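Local coordinates for transglutaminase-like domain-containing protein (Streptococcus suis, PDB 4XZ7) that acts as a transglutaminase virulence factor with antiphagocytic properties, probably joining glutamine side chains of proteins to amines, at residues 349-352 with 353-356; 234-237 with 238-242; 299-303 with 304-308. One frame throughout, in Å; residues are numbered along the deposited sequence.

Interaction 1. Residues 349-352 with 353-356; sequences KAER and NYMI
E351 brings OE2 to 3.4 Å from the phenolic OH of Y354, at the loop by which the chain enters strand 354-357. That entry is made through a G1 beta bulge: N353 and Y354 both face K288 on the neighbouring strand 282-288, and N353 adopts the left-handed backbone conformation (phi 57°) expected at the first position of such a bulge. Y354 holds CG between its own backbone N and carbonyl carbon (chi1 66°), a rotation that swings the ring back under the preceding loop. One edge of the ring then lies mainly against the backbone. CE2 is 3.8 Å from E351 CA and CD2 is 3.9 Å from R352 N, both of these backbone atoms lying near the ring plane, while A350 O approaches CE2 obliquely at 3.8 Å.

E351 runs alongside the tyrosine and points the same way, with its carboxylate turned 58° from the ring plane. The other carboxylate oxygen, OE1, forms a salt bridge with K288 NZ, so the lysine opposite the bulge also anchors the glutamate; Y354 packs on the same lysine. R352 and N353 send their polar ends elsewhere: R352 NE donates to A290 O and N353 ND2 to S338 O, tying the bulge and the residue before it to two other loops. The outer part of the loop is exposed, whereas the tyrosine is buried. Its second edge is covered from within the strand, where I356 CG1 sits 3.7 Å from Y354 CE1, close to the ring plane.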
loop_
_atom_site.group_PDB
_atom_site.type_symbol
_atom_site.label_atom_id
_atom_site.label_comp_id
_atom_site.label_asym_id
_atom_site.label_seq_id
_atom_site.Cartn_x
_atom_site.Cartn_y
_atom_site.Cartn_z
ATOM N N LYS B 349 5.847 -14.474 -33.833
ATOM C CA LYS B 349 5.923 -15.786 -34.441
ATOM C C LYS B 349 6.900 -16.664 -33.660
ATOM O O LYS B 349 6.686 -17.868 -33.530
ATOM C CB LYS B 349 6.317 -15.668 -35.912
ATOM C CG LYS B 349 5.293 -14.904 -36.750
ATOM C CD LYS B 349 5.822 -14.621 -38.150
ATOM C CE LYS B 349 4.776 -13.870 -38.955
ATOM N NZ LYS B 349 3.905 -13.068 -38.038
ATOM N N ALA B 350 7.954 -16.063 -33.118
ATOM C CA ALA B 350 8.827 -16.788 -32.202
ATOM C C ALA B 350 8.419 -16.458 -30.779
ATOM O O ALA B 350 7.469 -15.716 -30.559
ATOM C CB ALA B 350 10.290 -16.444 -32.440
ATOM N N GLU B 351 9.133 -17.008 -29.809
ATOM C CA GLU B 351 8.831 -16.714 -28.413
ATOM C C GLU B 351 10.084 -16.430 -27.609
ATOM O O GLU B 351 10.101 -16.565 -26.380
ATOM C CB GLU B 351 8.044 -17.861 -27.786
ATOM C CG GLU B 351 6.551 -17.624 -27.856
ATOM C CD GLU B 351 6.139 -16.371 -27.104
ATOM O OE1 GLU B 351 6.342 -16.340 -25.872
ATOM O OE2 GLU B 351 5.627 -15.417 -27.736
ATOM N N ARG B 352 11.133 -16.029 -28.317
ATOM C CA ARG B 352 12.386 -15.637 -27.693
ATOM C C ARG B 352 13.117 -14.672 -28.607
ATOM O O ARG B 352 12.983 -14.748 -29.823
ATOM C CB ARG B 352 13.255 -16.861 -27.387
ATOM C CG ARG B 352 13.340 -17.865 -28.527
ATOM C CD ARG B 352 14.253 -19.034 -28.175
ATOM N NE ARG B 352 15.623 -18.589 -27.940
ATOM C CZ ARG B 352 16.565 -18.532 -28.877
ATOM N NH1 ARG B 352 16.290 -18.903 -30.121
ATOM N NH2 ARG B 352 17.783 -18.105 -28.568
ATOM N N ASN B 353 13.867 -13.756 -28.005
ATOM C CA ASN B 353 14.694 -12.792 -28.727
ATOM C C ASN B 353 13.929 -11.932 -29.729
ATOM O O ASN B 353 14.367 -11.757 -30.870
ATOM C CB ASN B 353 15.845 -13.506 -29.445
ATOM C CG ASN B 353 17.002 -12.572 -29.754
ATOM O OD1 ASN B 353 17.254 -11.614 -29.027
ATOM N ND2 ASN B 353 17.695 -12.836 -30.847
ATOM N N TYR B 354 12.796 -11.385 -29.295
ATOM C CA TYR B 354 12.127 -10.334 -30.052
ATOM C C TYR B 354 11.811 -9.137 -29.166
ATOM O O TYR B 354 11.646 -9.269 -27.960
ATOM C CB TYR B 354 10.833 -10.843 -30.705
ATOM C CG TYR B 354 9.761 -11.234 -29.719
ATOM C CD1 TYR B 354 8.803 -10.315 -29.292
ATOM C CD2 TYR B 354 9.712 -12.521 -29.198
ATOM C CE1 TYR B 354 7.814 -10.678 -28.368
ATOM C CE2 TYR B 354 8.732 -12.891 -28.282
ATOM C CZ TYR B 354 7.788 -11.966 -27.876
ATOM O OH TYR B 354 6.822 -12.339 -26.969
ATOM N N MET B 355 11.743 -7.973 -29.796
ATOM C CA MET B 355 11.171 -6.768 -29.214
ATOM C C MET B 355 9.992 -6.357 -30.085
ATOM O O MET B 355 10.088 -6.386 -31.316
ATOM C CB MET B 355 12.206 -5.637 -29.127
ATOM C CG MET B 355 13.204 -5.845 -27.990
ATOM S SD MET B 355 12.352 -5.737 -26.405
ATOM C CE MET B 355 13.191 -6.963 -25.410
ATOM N N ILE B 356 8.881 -6.001 -29.449
ATOM C CA ILE B 356 7.689 -5.568 -30.169
ATOM C C ILE B 356 7.779 -4.079 -30.499
ATOM O O ILE B 356 7.601 -3.232 -29.635
ATOM C CB ILE B 356 6.406 -5.862 -29.348
ATOM C CG1 ILE B 356 6.313 -7.366 -29.068
ATOM C CG2 ILE B 356 5.170 -5.349 -30.086
ATOM C CD1 ILE B 356 5.107 -7.804 -28.246
#

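Interaction 2. Residues 234-237 with 238-242; sequences AANK and AVQNY
Backbone hydrogen bonds link A234-K237 to the residues that follow as helix 232-239 runs out. A238 N donates to A234 O at 2.9 Å and V239 N to A235 O at 3.0 Å, the normal helical spacing. K237 O is then taken by Y242 N, five residues on, at 2.9 Å and with a fairly straight N-H...O angle of 162°; Q240 N adds a weak bond to the same oxygen.

Side-chain packing is built round Q240. With CG between its backbone N and carbonyl carbon (chi1 42°), the glutamine folds back over the last turn, where CG lies 3.2 Å from N236 O. Its amide stands almost perpendicular to that of N236, and OE1 lies 3.6 Å from CD of K237, which runs beside it. On the Y242 side, K237 CB meets ring atom CD2 at 4.1 Å.

The polar ends of K237 and Y242 lie at the homodimer interface. K237 NZ bonds to E233 O within its own chain and makes a cation-pi contact with Y242 of the second subunit, a pairing that the Y242 ring returns to K237 of that subunit, while Y242 OH bonds to D244 there. Within the chain, A234 packs on N246 and A238 on Y247, both of helix 245-251.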
loop_
_atom_site.group_PDB
_atom_site.type_symbol
_atom_site.label_atom_id
_atom_site.label_comp_id
_atom_site.label_asym_id
_atom_site.label_seq_id
_atom_site.Cartn_x
_atom_site.Cartn_y
_atom_site.Cartn_z
ATOM N N ALA B 234 14.193 -8.812 -7.177
ATOM C CA ALA B 234 12.920 -8.441 -7.778
ATOM C C ALA B 234 12.748 -9.101 -9.145
ATOM O O ALA B 234 11.645 -9.501 -9.493
ATOM C CB ALA B 234 12.806 -6.939 -7.890
ATOM N N ALA B 235 13.829 -9.217 -9.922
ATOM C CA ALA B 235 13.722 -9.835 -11.246
ATOM C C ALA B 235 13.366 -11.319 -11.082
ATOM O O ALA B 235 12.544 -11.878 -11.820
ATOM C CB ALA B 235 15.019 -9.678 -12.032
ATOM N N ASN B 236 14.007 -11.932 -10.095
ATOM C CA ASN B 236 13.744 -13.303 -9.703
ATOM C C ASN B 236 12.259 -13.519 -9.400
ATOM O O ASN B 236 11.612 -14.390 -9.983
ATOM C CB ASN B 236 14.601 -13.655 -8.488
ATOM C CG ASN B 236 15.225 -15.020 -8.596
ATOM O OD1 ASN B 236 16.413 -15.150 -8.913
ATOM N ND2 ASN B 236 14.428 -16.058 -8.336
ATOM N N LYS B 237 11.713 -12.709 -8.502
ATOM C CA LYS B 237 10.296 -12.842 -8.167
ATOM C C LYS B 237 9.382 -12.510 -9.348
ATOM O O LYS B 237 8.286 -13.052 -9.470
ATOM C CB LYS B 237 9.943 -11.958 -6.967
ATOM C CG LYS B 237 10.852 -12.165 -5.753
ATOM C CD LYS B 237 11.199 -13.634 -5.475
ATOM C CE LYS B 237 12.394 -13.763 -4.499
ATOM N NZ LYS B 237 13.631 -13.065 -4.996
ATOM N N ALA B 238 9.822 -11.631 -10.236
ATOM C CA ALA B 238 8.966 -11.281 -11.368
ATOM C C ALA B 238 8.896 -12.409 -12.404
ATOM O O ALA B 238 7.859 -12.576 -13.043
ATOM C CB ALA B 238 9.435 -9.986 -12.027
ATOM N N VAL B 239 9.973 -13.178 -12.587
ATOM C CA VAL B 239 9.905 -14.270 -13.573
ATOM C C VAL B 239 8.968 -15.378 -13.104
ATOM O O VAL B 239 8.432 -16.130 -13.916
ATOM C CB VAL B 239 11.282 -14.907 -13.896
ATOM C CG1 VAL B 239 12.292 -13.845 -14.335
ATOM C CG2 VAL B 239 11.808 -15.738 -12.727
ATOM N N GLN B 240 8.771 -15.478 -11.794
ATOM C CA GLN B 240 7.840 -16.452 -11.244
ATOM C C GLN B 240 6.546 -15.745 -10.890
ATOM O O GLN B 240 5.947 -16.016 -9.851
ATOM C CB GLN B 240 8.445 -17.151 -10.027
ATOM C CG GLN B 240 9.194 -16.231 -9.074
ATOM C CD GLN B 240 10.444 -16.879 -8.481
ATOM O OE1 GLN B 240 10.710 -16.767 -7.282
ATOM N NE2 GLN B 240 11.224 -17.548 -9.325
ATOM N N ASN B 241 6.130 -14.866 -11.803
ATOM C CA ASN B 241 5.104 -13.836 -11.605
ATOM C C ASN B 241 4.526 -13.719 -10.198
ATOM O O ASN B 241 3.332 -13.914 -9.963
ATOM C CB ASN B 241 3.973 -14.033 -12.610
ATOM C CG ASN B 241 3.782 -12.815 -13.505
ATOM O OD1 ASN B 241 4.751 -12.135 -13.867
ATOM N ND2 ASN B 241 2.531 -12.520 -13.851
ATOM N N TYR B 242 5.409 -13.387 -9.266
ATOM C CA TYR B 242 5.059 -13.192 -7.873
ATOM C C TYR B 242 4.840 -11.706 -7.635
ATOM O O TYR B 242 5.701 -10.902 -7.978
ATOM C CB TYR B 242 6.174 -13.749 -6.987
ATOM C CG TYR B 242 5.976 -13.607 -5.498
ATOM C CD1 TYR B 242 5.256 -14.551 -4.783
ATOM C CD2 TYR B 242 6.548 -12.551 -4.800
ATOM C CE1 TYR B 242 5.095 -14.438 -3.420
ATOM C CE2 TYR B 242 6.393 -12.429 -3.440
ATOM C CZ TYR B 242 5.667 -13.374 -2.754
ATOM O OH TYR B 242 5.508 -13.258 -1.397
#

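Interaction 3. Residues 299-303 with 304-308; sequences RVYYD and KKWHT
Y302 O is gripped twice across this beta hairpin: K305 N and H307 NE2, each 3.0 Å away, reach it from opposite faces of its carbonyl plane. The K305 bond closes a type I' turn whose central residues, D303 and K304, are both left-handed. Further along, V300 and H307 exchange two backbone bonds as a hydrogen-bonded antiparallel pair.

The packing is tight on both faces of the hairpin. On one, Y302 and H307 form an offset stack with centroids 4.0 Å apart and planes at 26°, the imidazole CD2 lying over the centre of the phenol ring. H307 CG points beside its backbone N (chi1 -55°), which lays the imidazole across Y302 and brings NE2 to the carbonyl; ND1 bonds to D337, so bonds at both nitrogens set the turn of the imidazole, while the bond from Y302 OH to E336 anchors the far end of the phenol, whose rotation is limited by the stack. On the opposite face, Y301 presents a ring edge to the indole of W306 while its CB sits 3.7 Å above the six-membered ring, a CH-pi contact almost on the normal. Beyond W306, R299 holds T308 OG1 side-on with NE (3.2 Å) and NH1 (3.0 Å), the oxygen lying in the guanidinium plane, and a salt bridge to E362 engages NH2.

The turn end is looser. D303, K304 and K305 are exposed, and a water joins the tip of Y301 to it, 2.7 Å from Y301 OH and donating to K304 O.

In the fold, strand 305-309 is the outer strand and 294-302 pairs on its other side with 282-288, where R299 packs on Y283 and V285. Y302, on the opposite face from R299, rests against E213, R214 and V217 of helix 213-227.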
loop_
_atom_site.group_PDB
_atom_site.type_symbol
_atom_site.label_atom_id
_atom_site.label_comp_id
_atom_site.label_asym_id
_atom_site.label_seq_id
_atom_site.Cartn_x
_atom_site.Cartn_y
_atom_site.Cartn_z
ATOM N N ARG B 299 14.473 1.539 -28.100
ATOM C CA ARG B 299 14.721 1.722 -29.517
ATOM C C ARG B 299 15.195 3.141 -29.686
ATOM O O ARG B 299 14.578 4.058 -29.133
ATOM C CB ARG B 299 13.475 1.468 -30.327
ATOM C CG ARG B 299 13.177 0.005 -30.502
ATOM C CD ARG B 299 13.015 -0.300 -31.967
ATOM N NE ARG B 299 14.068 -1.163 -32.453
ATOM C CZ ARG B 299 14.342 -1.371 -33.733
ATOM N NH1 ARG B 299 15.328 -2.186 -34.045
ATOM N NH2 ARG B 299 13.643 -0.767 -34.691
ATOM N N VAL B 300 16.314 3.308 -30.393
ATOM C CA VAL B 300 16.969 4.606 -30.548
ATOM C C VAL B 300 17.309 4.842 -32.006
ATOM O O VAL B 300 17.746 3.924 -32.695
ATOM C CB VAL B 300 18.279 4.710 -29.738
ATOM C CG1 VAL B 300 18.600 6.165 -29.431
ATOM C CG2 VAL B 300 18.184 3.920 -28.458
ATOM N N TYR B 301 17.130 6.066 -32.476
ATOM C CA TYR B 301 17.465 6.372 -33.859
ATOM C C TYR B 301 18.851 6.992 -33.959
ATOM O O TYR B 301 19.110 8.029 -33.370
ATOM C CB TYR B 301 16.426 7.314 -34.473
ATOM C CG TYR B 301 16.661 7.597 -35.942
ATOM C CD1 TYR B 301 16.267 6.685 -36.914
ATOM C CD2 TYR B 301 17.274 8.768 -36.355
ATOM C CE1 TYR B 301 16.478 6.933 -38.264
ATOM C CE2 TYR B 301 17.494 9.029 -37.713
ATOM C CZ TYR B 301 17.090 8.106 -38.659
ATOM O OH TYR B 301 17.292 8.348 -40.001
ATOM N N TYR B 302 19.742 6.351 -34.699
ATOM C CA TYR B 302 21.021 6.978 -35.020
ATOM C C TYR B 302 21.623 6.329 -36.247
ATOM O O TYR B 302 21.269 5.191 -36.606
ATOM C CB TYR B 302 21.997 6.914 -33.836
ATOM C CG TYR B 302 22.310 5.518 -33.315
ATOM C CD1 TYR B 302 21.598 4.974 -32.242
ATOM C CD2 TYR B 302 23.327 4.756 -33.882
ATOM C CE1 TYR B 302 21.886 3.700 -31.764
ATOM C CE2 TYR B 302 23.626 3.487 -33.407
ATOM C CZ TYR B 302 22.902 2.962 -32.351
ATOM O OH TYR B 302 23.202 1.700 -31.888
ATOM N N ASP B 303 22.505 7.075 -36.908
ATOM C CA ASP B 303 23.156 6.599 -38.115
ATOM C C ASP B 303 22.136 6.050 -39.097
ATOM O O ASP B 303 22.231 4.896 -39.514
ATOM C CB ASP B 303 24.197 5.524 -37.774
ATOM C CG ASP B 303 25.416 6.090 -37.063
ATOM O OD1 ASP B 303 25.392 7.283 -36.689
ATOM O OD2 ASP B 303 26.395 5.335 -36.873
ATOM N N LYS B 304 21.131 6.865 -39.414
ATOM C CA LYS B 304 20.137 6.518 -40.429
ATOM C C LYS B 304 19.284 5.299 -40.104
ATOM O O LYS B 304 18.571 4.810 -40.988
ATOM C CB LYS B 304 20.808 6.253 -41.785
ATOM C CG LYS B 304 21.630 7.374 -42.352
ATOM C CD LYS B 304 22.095 6.989 -43.761
ATOM C CE LYS B 304 23.036 8.021 -44.343
ATOM N NZ LYS B 304 23.474 7.668 -45.732
ATOM N N LYS B 305 19.360 4.783 -38.877
ATOM C CA LYS B 305 18.597 3.576 -38.567
ATOM C C LYS B 305 18.038 3.543 -37.152
ATOM O O LYS B 305 18.567 4.172 -36.235
ATOM C CB LYS B 305 19.457 2.322 -38.797
ATOM C CG LYS B 305 19.383 1.750 -40.214
ATOM C CD LYS B 305 20.208 0.471 -40.348
ATOM C CE LYS B 305 19.773 -0.606 -39.349
ATOM N NZ LYS B 305 18.449 -1.225 -39.683
ATOM N N TRP B 306 16.950 2.803 -36.991
ATOM C CA TRP B 306 16.420 2.507 -35.667
ATOM C C TRP B 306 17.117 1.263 -35.146
ATOM O O TRP B 306 17.206 0.259 -35.852
ATOM C CB TRP B 306 14.906 2.301 -35.716
ATOM C CG TRP B 306 14.142 3.572 -35.767
ATOM C CD1 TRP B 306 13.651 4.202 -36.878
ATOM C CD2 TRP B 306 13.788 4.386 -34.651
ATOM N NE1 TRP B 306 13.005 5.371 -36.514
ATOM C CE2 TRP B 306 13.078 5.502 -35.149
ATOM C CE3 TRP B 306 14.006 4.284 -33.273
ATOM C CZ2 TRP B 306 12.582 6.496 -34.319
ATOM C CZ3 TRP B 306 13.518 5.272 -32.451
ATOM C CH2 TRP B 306 12.808 6.359 -32.970
ATOM N N HIS B 307 17.617 1.342 -33.920
ATOM C CA HIS B 307 18.352 0.249 -33.294
ATOM C C HIS B 307 17.722 -0.203 -31.985
ATOM O O HIS B 307 17.180 0.618 -31.228
ATOM C CB HIS B 307 19.798 0.662 -33.016
ATOM C CG HIS B 307 20.526 1.160 -34.222
ATOM N ND1 HIS B 307 21.091 0.314 -35.152
ATOM C CD2 HIS B 307 20.760 2.417 -34.662
ATOM C CE1 HIS B 307 21.658 1.032 -36.104
ATOM N NE2 HIS B 307 21.469 2.311 -35.830
ATOM N N THR B 308 17.815 -1.501 -31.706
ATOM C CA THR B 308 17.493 -2.001 -30.373
ATOM C C THR B 308 18.734 -1.940 -29.483
ATOM O O THR B 308 19.789 -2.499 -29.816
ATOM C CB THR B 308 16.951 -3.433 -30.407
ATOM O OG1 THR B 308 16.001 -3.550 -31.470
ATOM C CG2 THR B 308 16.275 -3.775 -29.086
HETATM O O HOH W 1 16.370 6.460 -41.661
#

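Interactions 1 and 3 belong to one five-stranded sheet. The 299-308 hairpin forms one margin, and strand 282-288 separates it from the strand begun by the 353-354 bulge. Their centres are 19 Å apart, yet they touch where M355 CG packs on T308 CG2 at 3.9 Å. Interaction 2 stands apart, its centre 20 Å from that of interaction 1 and 31 Å from that of interaction 3. It lies at the dimer interface, whereas the other two contact no second subunit. In transglutaminase relatives, strands of this sheet carry the histidine and aspartate of the catalytic triad, so interactions 1 and 3 probably both belong to the catalytic domain, carried by this piece of a longer protein.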